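Local coordinates for protein putative phosphatase (Bacteroides thetaiotaomicron, PDB 3KYA) that is of unknown function but is a putative phosphatase that binds zinc ions and joins an IPT/TIG domain to what appears to be a six-bladed beta-propeller, at residues 109-114 with 133-138; 122-127 with 172-177; 139-144 with 461-466; 178-183 with 224-229. One frame throughout, in Å; residues are numbered along the deposited sequence. Where two conformers were deposited one is given.

Interaction 1. Residues 109-114 with 133-138. With EDO (1,2-ethanediol), chain J.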
# COMPACT_ATOMS: atom_id res chain seq x y z
N THR A 109 -15.42 -17.87 -14.29
CA THR A 109 -15.31 -18.18 -15.71
C THR A 109 -16.69 -18.03 -16.33
O THR A 109 -17.61 -18.75 -15.95
CB THR A 109 -14.73 -19.58 -15.95
OG1 THR A 109 -13.43 -19.68 -15.33
CG2 THR A 109 -14.59 -19.90 -17.47
N LEU A 110 -16.83 -17.08 -17.26
CA LEU A 110 -18.13 -16.80 -17.90
C LEU A 110 -18.46 -17.80 -19.01
O LEU A 110 -19.56 -18.38 -19.04
CB LEU A 110 -18.10 -15.40 -18.52
CG LEU A 110 -19.37 -14.93 -19.22
CD1 LEU A 110 -20.47 -14.65 -18.18
CD2 LEU A 110 -19.10 -13.73 -20.12
N CYS A 111 -17.56 -17.96 -19.97
CA CYS A 111 -17.80 -18.85 -21.10
C CYS A 111 -16.51 -19.23 -21.77
O CYS A 111 -15.46 -18.62 -21.51
CB CYS A 111 -18.74 -18.20 -22.11
SG CYS A 111 -18.15 -16.65 -22.79
N GLY A 112 -16.58 -20.24 -22.63
CA GLY A 112 -15.39 -20.78 -23.27
C GLY A 112 -14.84 -21.93 -22.44
O GLY A 112 -15.15 -22.06 -21.25
N TYR A 113 -14.05 -22.78 -23.08
CA TYR A 113 -13.39 -23.90 -22.41
C TYR A 113 -12.27 -24.45 -23.27
O TYR A 113 -12.20 -24.18 -24.48
CB TYR A 113 -14.36 -25.02 -22.05
CG TYR A 113 -14.89 -25.82 -23.22
CD1 TYR A 113 -15.95 -25.34 -23.99
CD2 TYR A 113 -14.37 -27.06 -23.53
CE1 TYR A 113 -16.46 -26.08 -25.05
CE2 TYR A 113 -14.87 -27.81 -24.59
CZ TYR A 113 -15.91 -27.32 -25.35
OH TYR A 113 -16.41 -28.05 -26.40
N ARG A 114 -11.41 -25.22 -22.64
CA ARG A 114 -10.30 -25.84 -23.31
C ARG A 114 -10.22 -27.26 -22.76
O ARG A 114 -9.93 -27.43 -21.56
CB ARG A 114 -9.02 -25.03 -23.01
CG ARG A 114 -7.78 -25.51 -23.68
CD ARG A 114 -6.55 -24.75 -23.16
NE ARG A 114 -5.31 -25.40 -23.58
CZ ARG A 114 -4.35 -24.85 -24.32
NH1 ARG A 114 -4.40 -23.59 -24.72
NH2 ARG A 114 -3.28 -25.58 -24.62
N VAL A 133 -21.95 -28.45 -27.66
CA VAL A 133 -23.04 -27.48 -27.70
C VAL A 133 -22.60 -26.11 -27.16
O VAL A 133 -22.76 -25.10 -27.85
CB VAL A 133 -24.26 -27.96 -26.90
CG1 VAL A 133 -25.38 -26.91 -26.94
CG2 VAL A 133 -24.76 -29.31 -27.42
N LYS A 134 -22.04 -26.08 -25.95
CA LYS A 134 -21.64 -24.80 -25.37
C LYS A 134 -20.56 -24.14 -26.23
O LYS A 134 -19.76 -24.81 -26.89
CB LYS A 134 -21.22 -24.90 -23.89
CG LYS A 134 -19.97 -25.69 -23.57
CD LYS A 134 -19.60 -25.51 -22.10
CE LYS A 134 -18.49 -26.46 -21.65
NZ LYS A 134 -18.09 -26.23 -20.24
N CYS A 135 -20.56 -22.80 -26.22
CA CYS A 135 -19.65 -22.04 -27.06
C CYS A 135 -18.18 -22.14 -26.64
O CYS A 135 -17.84 -22.42 -25.49
CB CYS A 135 -20.10 -20.57 -27.11
SG CYS A 135 -19.82 -19.65 -25.57
N CYS A 136 -17.32 -21.91 -27.62
CA CYS A 136 -15.88 -21.96 -27.45
C CYS A 136 -15.18 -21.24 -28.60
O CYS A 136 -15.81 -20.91 -29.61
CB CYS A 136 -15.40 -23.41 -27.34
SG CYS A 136 -15.91 -24.51 -28.73
N GLY A 137 -13.89 -20.97 -28.43
CA GLY A 137 -13.09 -20.29 -29.45
C GLY A 137 -12.05 -19.48 -28.70
O GLY A 137 -11.15 -20.06 -28.07
N PHE A 138 -12.18 -18.16 -28.79
CA PHE A 138 -11.38 -17.18 -28.01
C PHE A 138 -9.86 -17.38 -27.97
O PHE A 138 -9.22 -16.91 -27.02
CB PHE A 138 -11.86 -17.22 -26.54
CG PHE A 138 -13.35 -17.06 -26.37
CD1 PHE A 138 -13.94 -15.82 -26.56
CD2 PHE A 138 -14.16 -18.13 -26.01
CE1 PHE A 138 -15.31 -15.65 -26.42
CE2 PHE A 138 -15.55 -17.97 -25.85
CZ PHE A 138 -16.11 -16.73 -26.05
C1 EDO J . -19.64 -22.14 -18.60
O1 EDO J . -20.17 -21.72 -17.34
C2 EDO J . -18.12 -21.98 -18.60
O2 EDO J . -17.51 -22.91 -19.51
O HOH W 1 -18.78 -21.99 -22.97
O HOH W 2 -12.96 -21.87 -25.83
O HOH W 3 -18.63 -27.15 -27.87

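Interaction 2. Residues 122-127 with 172-177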
# COMPACT_ATOMS: atom_id res chain seq x y z
N TRP A 122 -13.73 -23.62 -32.45
CA TRP A 122 -14.63 -22.47 -32.33
C TRP A 122 -16.05 -22.90 -32.62
O TRP A 122 -16.32 -23.65 -33.57
CB TRP A 122 -14.22 -21.35 -33.31
CG TRP A 122 -12.89 -20.70 -33.01
CD1 TRP A 122 -11.66 -21.32 -32.98
CD2 TRP A 122 -12.64 -19.31 -32.74
NE1 TRP A 122 -10.68 -20.41 -32.68
CE2 TRP A 122 -11.25 -19.17 -32.52
CE3 TRP A 122 -13.45 -18.18 -32.64
CZ2 TRP A 122 -10.67 -17.95 -32.23
CZ3 TRP A 122 -12.87 -16.97 -32.35
CH2 TRP A 122 -11.49 -16.86 -32.15
N ARG A 123 -16.97 -22.41 -31.79
CA ARG A 123 -18.37 -22.71 -31.93
C ARG A 123 -19.18 -21.61 -31.26
O ARG A 123 -18.93 -21.25 -30.10
CB ARG A 123 -18.67 -24.07 -31.27
CG ARG A 123 -20.15 -24.53 -31.40
CD ARG A 123 -20.44 -25.80 -30.57
NE ARG A 123 -19.50 -26.85 -30.91
CZ ARG A 123 -19.57 -27.61 -32.01
NH1 ARG A 123 -20.56 -27.47 -32.89
NH2 ARG A 123 -18.64 -28.53 -32.23
N ASP A 124 -20.14 -21.07 -32.01
CA ASP A 124 -21.06 -20.08 -31.49
C ASP A 124 -22.20 -20.81 -30.79
O ASP A 124 -22.47 -21.98 -31.07
CB ASP A 124 -21.60 -19.18 -32.61
CG ASP A 124 -20.58 -18.15 -33.09
OD1 ASP A 124 -19.51 -17.97 -32.47
OD2 ASP A 124 -20.87 -17.50 -34.11
N GLY A 125 -22.88 -20.13 -29.87
CA GLY A 125 -23.96 -20.74 -29.11
C GLY A 125 -24.03 -20.34 -27.64
O GLY A 125 -23.45 -19.34 -27.23
N PRO A 126 -24.74 -21.14 -26.84
CA PRO A 126 -24.95 -20.85 -25.42
C PRO A 126 -23.68 -20.90 -24.57
O PRO A 126 -22.76 -21.69 -24.86
CB PRO A 126 -25.95 -21.95 -24.99
CG PRO A 126 -25.67 -23.08 -25.91
CD PRO A 126 -25.30 -22.45 -27.22
N PHE A 127 -23.63 -20.07 -23.52
CA PHE A 127 -22.47 -20.11 -22.62
C PHE A 127 -22.36 -21.47 -21.91
O PHE A 127 -21.25 -21.93 -21.66
CB PHE A 127 -22.51 -19.05 -21.52
CG PHE A 127 -22.47 -17.61 -21.98
CD1 PHE A 127 -22.13 -17.26 -23.28
CD2 PHE A 127 -22.63 -16.60 -21.05
CE1 PHE A 127 -22.08 -15.92 -23.67
CE2 PHE A 127 -22.56 -15.26 -21.43
CZ PHE A 127 -22.28 -14.93 -22.74
N ARG A 172 -26.97 -14.88 -22.74
CA ARG A 172 -25.89 -15.84 -22.52
C ARG A 172 -25.61 -16.66 -23.79
O ARG A 172 -25.62 -17.89 -23.78
CB ARG A 172 -26.21 -16.73 -21.31
CG ARG A 172 -26.34 -15.91 -20.02
CD ARG A 172 -26.66 -16.72 -18.79
NE ARG A 172 -25.72 -17.82 -18.55
CZ ARG A 172 -24.55 -17.73 -17.93
NH1 ARG A 172 -24.08 -16.55 -17.50
NH2 ARG A 172 -23.81 -18.82 -17.77
N MSE A 173 -25.37 -15.92 -24.87
CA MSE A 173 -25.12 -16.47 -26.20
C MSE A 173 -23.96 -15.76 -26.84
O MSE A 173 -23.84 -14.54 -26.73
CB MSE A 173 -26.34 -16.21 -27.10
CG MSE A 173 -27.65 -16.89 -26.71
SE MSE A 173 -27.57 -18.80 -27.04
CE MSE A 173 -26.95 -18.75 -28.85
N LEU A 174 -23.09 -16.54 -27.51
CA LEU A 174 -21.99 -16.02 -28.31
C LEU A 174 -22.40 -16.08 -29.77
O LEU A 174 -22.89 -17.12 -30.24
CB LEU A 174 -20.72 -16.87 -28.13
CG LEU A 174 -19.48 -16.49 -28.94
CD1 LEU A 174 -18.87 -15.18 -28.41
CD2 LEU A 174 -18.42 -17.59 -28.89
N SER A 175 -22.21 -14.98 -30.48
CA SER A 175 -22.52 -14.92 -31.91
C SER A 175 -21.41 -14.19 -32.66
O SER A 175 -20.49 -13.62 -32.05
CB SER A 175 -23.90 -14.25 -32.13
OG SER A 175 -23.89 -12.91 -31.66
N SER A 176 -21.48 -14.25 -34.00
CA SER A 176 -20.49 -13.63 -34.89
C SER A 176 -21.19 -12.72 -35.91
O SER A 176 -21.24 -13.05 -37.11
CB SER A 176 -19.67 -14.70 -35.60
OG SER A 176 -19.05 -15.56 -34.66
N PRO A 177 -21.73 -11.58 -35.46
CA PRO A 177 -22.54 -10.72 -36.35
C PRO A 177 -21.76 -9.91 -37.39
O PRO A 177 -22.33 -9.52 -38.42
CB PRO A 177 -23.22 -9.77 -35.36
CG PRO A 177 -22.25 -9.66 -34.21
CD PRO A 177 -21.62 -11.02 -34.09

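Interaction 3. Residues 139-144 with 461-466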
# COMPACT_ATOMS: atom_id res chain seq x y z
N SER A 139 -9.28 -17.96 -29.02
CA SER A 139 -7.87 -18.38 -28.97
C SER A 139 -6.82 -17.42 -29.51
O SER A 139 -5.63 -17.55 -29.19
CB SER A 139 -7.74 -19.75 -29.66
OG SER A 139 -8.12 -19.71 -31.02
N ASP A 140 -7.24 -16.44 -30.31
CA ASP A 140 -6.32 -15.43 -30.81
C ASP A 140 -6.27 -14.27 -29.82
O ASP A 140 -7.20 -14.10 -29.03
CB ASP A 140 -6.77 -14.95 -32.17
CG ASP A 140 -6.78 -16.07 -33.19
OD1 ASP A 140 -5.73 -16.73 -33.38
OD2 ASP A 140 -7.84 -16.28 -33.79
N ASN A 141 -5.18 -13.51 -29.85
CA ASN A 141 -5.03 -12.33 -28.99
C ASN A 141 -6.20 -11.37 -29.25
O ASN A 141 -6.47 -11.01 -30.40
CB ASN A 141 -3.66 -11.69 -29.28
CG ASN A 141 -3.30 -10.55 -28.32
OD1 ASN A 141 -4.07 -9.64 -28.11
ND2 ASN A 141 -2.07 -10.59 -27.80
N GLY A 142 -6.91 -10.97 -28.19
CA GLY A 142 -8.10 -10.13 -28.37
C GLY A 142 -8.22 -8.90 -27.50
O GLY A 142 -7.42 -8.69 -26.59
N ARG A 143 -9.20 -8.06 -27.85
CA ARG A 143 -9.56 -6.87 -27.08
C ARG A 143 -11.07 -6.81 -26.92
O ARG A 143 -11.83 -7.24 -27.78
CB ARG A 143 -9.07 -5.60 -27.77
CG ARG A 143 -7.55 -5.48 -27.86
CD ARG A 143 -6.91 -5.33 -26.48
NE ARG A 143 -5.49 -5.02 -26.59
CZ ARG A 143 -4.53 -5.91 -26.86
NH1 ARG A 143 -4.81 -7.20 -27.05
NH2 ARG A 143 -3.27 -5.51 -26.93
N LEU A 144 -11.50 -6.24 -25.80
CA LEU A 144 -12.90 -6.15 -25.45
C LEU A 144 -13.47 -4.73 -25.46
O LEU A 144 -12.75 -3.77 -25.16
CB LEU A 144 -13.08 -6.74 -24.04
CG LEU A 144 -12.79 -8.22 -23.81
CD1 LEU A 144 -12.84 -8.55 -22.30
CD2 LEU A 144 -13.76 -9.13 -24.58
N HIS A 461 -10.29 -11.26 -21.11
CA HIS A 461 -10.09 -12.21 -22.18
C HIS A 461 -8.81 -13.00 -21.93
O HIS A 461 -7.70 -12.45 -22.07
CB HIS A 461 -10.07 -11.54 -23.55
CG HIS A 461 -9.76 -12.49 -24.67
ND1 HIS A 461 -8.97 -12.14 -25.75
CD2 HIS A 461 -10.07 -13.80 -24.83
CE1 HIS A 461 -8.86 -13.18 -26.56
NE2 HIS A 461 -9.50 -14.20 -26.02
N ASP A 462 -8.98 -14.26 -21.54
CA ASP A 462 -7.87 -15.17 -21.24
C ASP A 462 -7.62 -15.92 -22.56
O ASP A 462 -8.24 -16.95 -22.86
CB ASP A 462 -8.26 -16.06 -20.07
CG ASP A 462 -7.11 -16.89 -19.53
OD1 ASP A 462 -6.17 -17.20 -20.28
OD2 ASP A 462 -7.19 -17.26 -18.34
N GLN A 463 -6.75 -15.32 -23.36
CA GLN A 463 -6.43 -15.80 -24.71
C GLN A 463 -6.00 -17.26 -24.79
O GLN A 463 -6.50 -17.99 -25.63
CB GLN A 463 -5.32 -14.95 -25.33
CG GLN A 463 -4.97 -15.32 -26.76
CD GLN A 463 -3.57 -14.89 -27.14
OE1 GLN A 463 -2.92 -14.14 -26.41
NE2 GLN A 463 -3.09 -15.36 -28.28
N VAL A 464 -5.07 -17.68 -23.92
CA VAL A 464 -4.56 -19.06 -23.98
C VAL A 464 -5.43 -20.05 -23.18
O VAL A 464 -5.52 -21.22 -23.52
CB VAL A 464 -3.03 -19.10 -23.67
CG1 VAL A 464 -2.52 -20.52 -23.48
CG2 VAL A 464 -2.26 -18.42 -24.83
N GLY A 465 -6.14 -19.57 -22.16
CA GLY A 465 -7.15 -20.41 -21.51
C GLY A 465 -8.37 -20.59 -22.43
O GLY A 465 -9.19 -21.52 -22.24
N HIS A 466 -8.47 -19.73 -23.45
CA HIS A 466 -9.58 -19.72 -24.42
C HIS A 466 -10.94 -19.46 -23.74
O HIS A 466 -11.99 -20.03 -24.12
CB HIS A 466 -9.65 -21.01 -25.24
CG HIS A 466 -8.34 -21.40 -25.86
ND1 HIS A 466 -7.34 -20.49 -26.15
CD2 HIS A 466 -7.90 -22.60 -26.33
CE1 HIS A 466 -6.32 -21.12 -26.70
NE2 HIS A 466 -6.64 -22.40 -26.83

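Interaction 4. Residues 178-183 with 224-229. With EDO (1,2-ethanediol), chain M; EDO (1,2-ethanediol), chain N.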
# COMPACT_ATOMS: atom_id res chain seq x y z
N LEU A 178 -20.48 -9.65 -37.13
CA LEU A 178 -19.66 -8.82 -37.99
C LEU A 178 -18.57 -9.62 -38.69
O LEU A 178 -17.51 -9.91 -38.11
CB LEU A 178 -19.05 -7.69 -37.15
CG LEU A 178 -20.06 -6.68 -36.61
CD1 LEU A 178 -19.52 -5.94 -35.38
CD2 LEU A 178 -20.47 -5.71 -37.73
N ASN A 179 -18.82 -10.00 -39.94
CA ASN A 179 -17.84 -10.75 -40.71
C ASN A 179 -16.87 -9.87 -41.51
O ASN A 179 -15.94 -10.38 -42.12
CB ASN A 179 -18.53 -11.79 -41.60
CG ASN A 179 -19.12 -12.91 -40.78
OD1 ASN A 179 -18.39 -13.72 -40.20
ND2 ASN A 179 -20.44 -12.94 -40.68
N ILE A 180 -17.11 -8.55 -41.47
CA ILE A 180 -16.24 -7.53 -42.08
C ILE A 180 -15.50 -8.01 -43.34
O ILE A 180 -14.28 -7.83 -43.48
CB ILE A 180 -15.24 -6.96 -41.01
CG1 ILE A 180 -14.54 -8.07 -40.24
CG2 ILE A 180 -15.97 -6.09 -40.01
CD1 ILE A 180 -13.43 -7.56 -39.30
N ASN A 181 -16.26 -8.58 -44.27
CA ASN A 181 -15.70 -9.16 -45.49
C ASN A 181 -14.81 -8.23 -46.32
O ASN A 181 -13.87 -8.70 -46.97
CB ASN A 181 -16.81 -9.76 -46.36
CG ASN A 181 -17.39 -11.03 -45.75
OD1 ASN A 181 -16.67 -11.85 -45.19
ND2 ASN A 181 -18.70 -11.20 -45.88
N THR A 182 -15.07 -6.93 -46.30
CA THR A 182 -14.28 -6.00 -47.10
C THR A 182 -12.93 -5.64 -46.45
O THR A 182 -12.08 -5.05 -47.11
CB THR A 182 -15.05 -4.69 -47.45
OG1 THR A 182 -15.32 -3.95 -46.26
CG2 THR A 182 -16.36 -5.01 -48.16
N ILE A 183 -12.74 -5.97 -45.17
CA ILE A 183 -11.44 -5.69 -44.50
C ILE A 183 -10.40 -6.67 -45.06
O ILE A 183 -10.67 -7.86 -45.21
CB ILE A 183 -11.57 -5.73 -42.95
CG1 ILE A 183 -12.45 -4.55 -42.51
CG2 ILE A 183 -10.21 -5.64 -42.27
CD1 ILE A 183 -12.59 -4.38 -40.99
N TYR A 224 -11.42 1.67 -39.92
CA TYR A 224 -12.72 1.65 -40.56
C TYR A 224 -13.78 2.16 -39.59
O TYR A 224 -13.59 2.13 -38.36
CB TYR A 224 -13.09 0.23 -41.02
CG TYR A 224 -12.27 -0.29 -42.18
CD1 TYR A 224 -11.02 -0.87 -41.96
CD2 TYR A 224 -12.74 -0.22 -43.48
CE1 TYR A 224 -10.26 -1.36 -43.03
CE2 TYR A 224 -11.97 -0.70 -44.55
CZ TYR A 224 -10.73 -1.27 -44.31
OH TYR A 224 -9.97 -1.75 -45.36
N ILE A 225 -14.91 2.59 -40.16
CA ILE A 225 -16.05 3.06 -39.38
C ILE A 225 -17.30 2.30 -39.84
O ILE A 225 -17.58 2.21 -41.04
CB ILE A 225 -16.19 4.60 -39.48
CG1 ILE A 225 -17.12 5.13 -38.39
CG2 ILE A 225 -16.66 5.06 -40.91
CD1 ILE A 225 -17.05 6.64 -38.18
N ILE A 226 -18.03 1.73 -38.87
CA ILE A 226 -19.21 0.89 -39.12
C ILE A 226 -20.46 1.52 -38.51
O ILE A 226 -20.52 1.74 -37.31
CB ILE A 226 -19.04 -0.52 -38.53
CG1 ILE A 226 -17.75 -1.16 -39.04
CG2 ILE A 226 -20.26 -1.40 -38.87
CD1 ILE A 226 -17.44 -2.52 -38.44
N LYS A 227 -21.47 1.79 -39.33
CA LYS A 227 -22.67 2.48 -38.88
C LYS A 227 -23.74 1.54 -38.33
O LYS A 227 -24.09 0.52 -38.94
CB LYS A 227 -23.26 3.29 -40.04
CG LYS A 227 -24.38 4.24 -39.64
CD LYS A 227 -24.87 5.03 -40.84
CE LYS A 227 -25.84 6.10 -40.43
NZ LYS A 227 -26.36 6.79 -41.64
N ARG A 228 -24.27 1.91 -37.17
CA ARG A 228 -25.32 1.16 -36.52
C ARG A 228 -26.55 1.09 -37.43
O ARG A 228 -26.93 2.08 -38.08
CB ARG A 228 -25.66 1.84 -35.17
CG ARG A 228 -26.54 1.02 -34.22
CD ARG A 228 -26.85 1.80 -32.93
NE ARG A 228 -25.69 2.05 -32.06
CZ ARG A 228 -25.28 1.26 -31.06
NH1 ARG A 228 -25.90 0.10 -30.79
NH2 ARG A 228 -24.23 1.61 -30.34
N ASN A 229 -27.16 -0.09 -37.49
CA ASN A 229 -28.36 -0.31 -38.28
C ASN A 229 -29.56 0.39 -37.63
O ASN A 229 -29.52 0.76 -36.45
CB ASN A 229 -28.67 -1.80 -38.42
CG ASN A 229 -27.62 -2.55 -39.23
OD1 ASN A 229 -27.15 -2.07 -40.28
ND2 ASN A 229 -27.24 -3.73 -38.76
C1 EDO M . -19.59 -5.38 -41.11
O1 EDO M . -19.40 -6.80 -41.00
C2 EDO M . -20.21 -4.99 -42.45
O2 EDO M . -19.44 -5.59 -43.51
C1 EDO N . -30.53 5.72 -35.61
O1 EDO N . -31.22 4.98 -34.60
C2 EDO N . -29.38 4.91 -36.16
O2 EDO N . -29.11 3.77 -35.32

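Interaction 1. Residues 109-114 with 133-138
Tyr113 and Lys134 meet because both carry CG between the backbone N and the carbonyl carbon (chi1 70° and 66°); the lysine chain, extended beyond CG, then crosses one face of the phenol ring obliquely. Its CE lies 4.1 Å from the Tyr113 ring centroid and 28° off the ring normal, a CH-pi contact; Lys134 was modelled in two conformers, and the contact is described for one. Cys135 O comes to the ring edge, 3.8 Å from Tyr113 CD1, and Cys136 CB approaches CE1 obliquely at 3.7 Å. No direct hydrogen bond joins the segments. Water takes that role: one molecule accepts from Gly112 N and donates to Cys135 O, a second accepts from Tyr113 N and Gly137 N, and a third, in the Tyr113 ring plane, links the hydroxyl to Lys134 O. Exchanging Tyr113 for an alanine would probably leave Lys134 CE and Cys136 CB without the ring they pack on and break the bridge to Lys134 O. Gly112 CA stands 3.8 Å from Phe138 CE2, too close for a side chain, since a CB would fall 3.0 Å from Phe138 CD2. Cys111 and Phe138 also touch Ile468 of strand 467-473, against which Leu110 and Cys111 form a classic beta bulge; Cys135 and Phe138 reach Leu174 of strand 173-178, and the backbones of Cys135 and Cys136 bond to Pro126 and Arg123.

Interaction 2. Residues 122-127 with 172-177
Phe127 turns one ring face to the backbone of Arg172, at the end of a short antiparallel pairing in which strand 125-126 forms the outermost strand of a five-stranded sheet, probably one propeller blade. Arg172 CA sits 3.6 Å from the Phe127 ring centroid and 12° off its normal, so its CH-pi contact is nearly axial. The arginine then bends at chi3 and brings a guanidinium face against Phe127 CD2, the two planes standing 76° apart, with NH1 at the ring edge; NH2 makes a salt bridge to Asp128, which would fix this turn. Met173, a selenomethionine, is bent at chi2 and chi3, and its SE folds back to 3.7 Å from Pro126 N while CE rests on Gly125. Arg172 and Met173 both face Asp168, a zinc ligand, in a G1 beta bulge. At the other end Asp124 crosses Leu174 at about a right angle, and Ser176 OG donates to the syn lone pair of Asp124 OD2 over 2.7 Å; Gln165 NE2 is a second partner of that hydroxyl. Gly125 and Leu174 form the hydrogen-bonded pair, through Leu174 N to Gly125 O at 2.8 Å and Gly125 N to Leu174 O at 3.0 Å. Beyond the non-hydrogen-bonded pair Pro126 and Met173, Phe127 N reaches Arg172 O over 3.0 Å from above the carbonyl plane, 43° out of it.

Interaction 3. Residues 139-144 with 461-466
Polar contacts between Gln463 and residues 139-141 are slight. Gln463 NE2 gives a weak hydrogen bond to Ser139 O, 3.5 Å away, in one of two deposited conformers. His461, its CG anti to the backbone N (chi1 176°), points its ring edge at the other backbone: CE1 lies 3.1 Å from Asp140 O, in the ring plane, while NE2 is turned to Phe138 O, its hydrogen-bond acceptor just before the segment. Packing contacts add Leu144 CD1, 3.9 Å from His461 N. The aromatic contact is a CH-pi one, Ser139 CB standing 3.8 Å from the His466 ring centroid and 24° off its normal. Val464 O lies over the opposite face, and His466 ND1 donates to Gln463 O across 2.7 Å, which holds the ring's rotation. An alanine in place of His466 would probably leave Ser139 CB without its flat partner and Gln463 O without this donor. Within 461-466, Asp462 OD1 accepts from Gly465 N, an Asx motif. The whole joins strand 141-147 to the end of strand 457-462 and the following turn, consistent with packing between neighbouring beta-propeller blades, one of them closing the ring by pairing strand 105-110 with strand 467-473.

Interaction 4. Residues 178-183 with 224-229
Ile183 and Tyr224 make the close part of this contact. The ethyl branch of the isoleucine lies over the tyrosine ring, CG1 being 4.0 Å from the Tyr224 ring centroid and 12° off the normal, a CH-pi contact almost on the ring axis. With CG of Tyr224 anti to its carbonyl carbon (chi1 -69°), the ring projects toward residues 178-183, and the two side chains slide past each other in opposite directions. Ile211 touches both, placing the pair in the interior. The segment holding Ile183 is a type I turn from Ile180, closed by Ile183 N to Ile180 O at 2.9 Å. It belongs to the connection from strand 173-178, in one sheet, to strand 188-193 at the edge of the next, as between successive blades of a beta-propeller; strand 220-227 lies in that second sheet. Packing is looser around Ile226, whose CD1 is 4.2 Å from Ile180 CG2 and 4.5 Å from Leu178 CD2. A 1,2-ethanediol, probably from the crystallisation liquor, borders this part: its O1 accepts from Ile180 N over 2.9 Å and its C1 touches Leu178 CD2 at 3.5 Å. Thr182 lies on the solvent side, its carbonyl O 4.3 Å from Tyr224 OH.

How the interactions relate
From the N terminus, interaction 1 comes first, closing a short loop between the end of strand 105-110 and residues 133-138. Interaction 2 opens within that loop and closes only at strand 173-178, so the two cross; backbone bonds join them directly. Interaction 3 starts right after interaction 1 ends, crosses interaction 2, and spans over 300 residues back to the sheet shared by strand 105-110 and the C-terminal strands, where Arg114 NH1 bonds to Val464 O. Interaction 4 follows interaction 2 in sequence and falls entirely within the span of interaction 3. Interactions 1 to 3 thus cluster between that sheet and its neighbour, which holds strands 125-126, 141-147 and 173-178; interaction 4 connects onward to the next sheet.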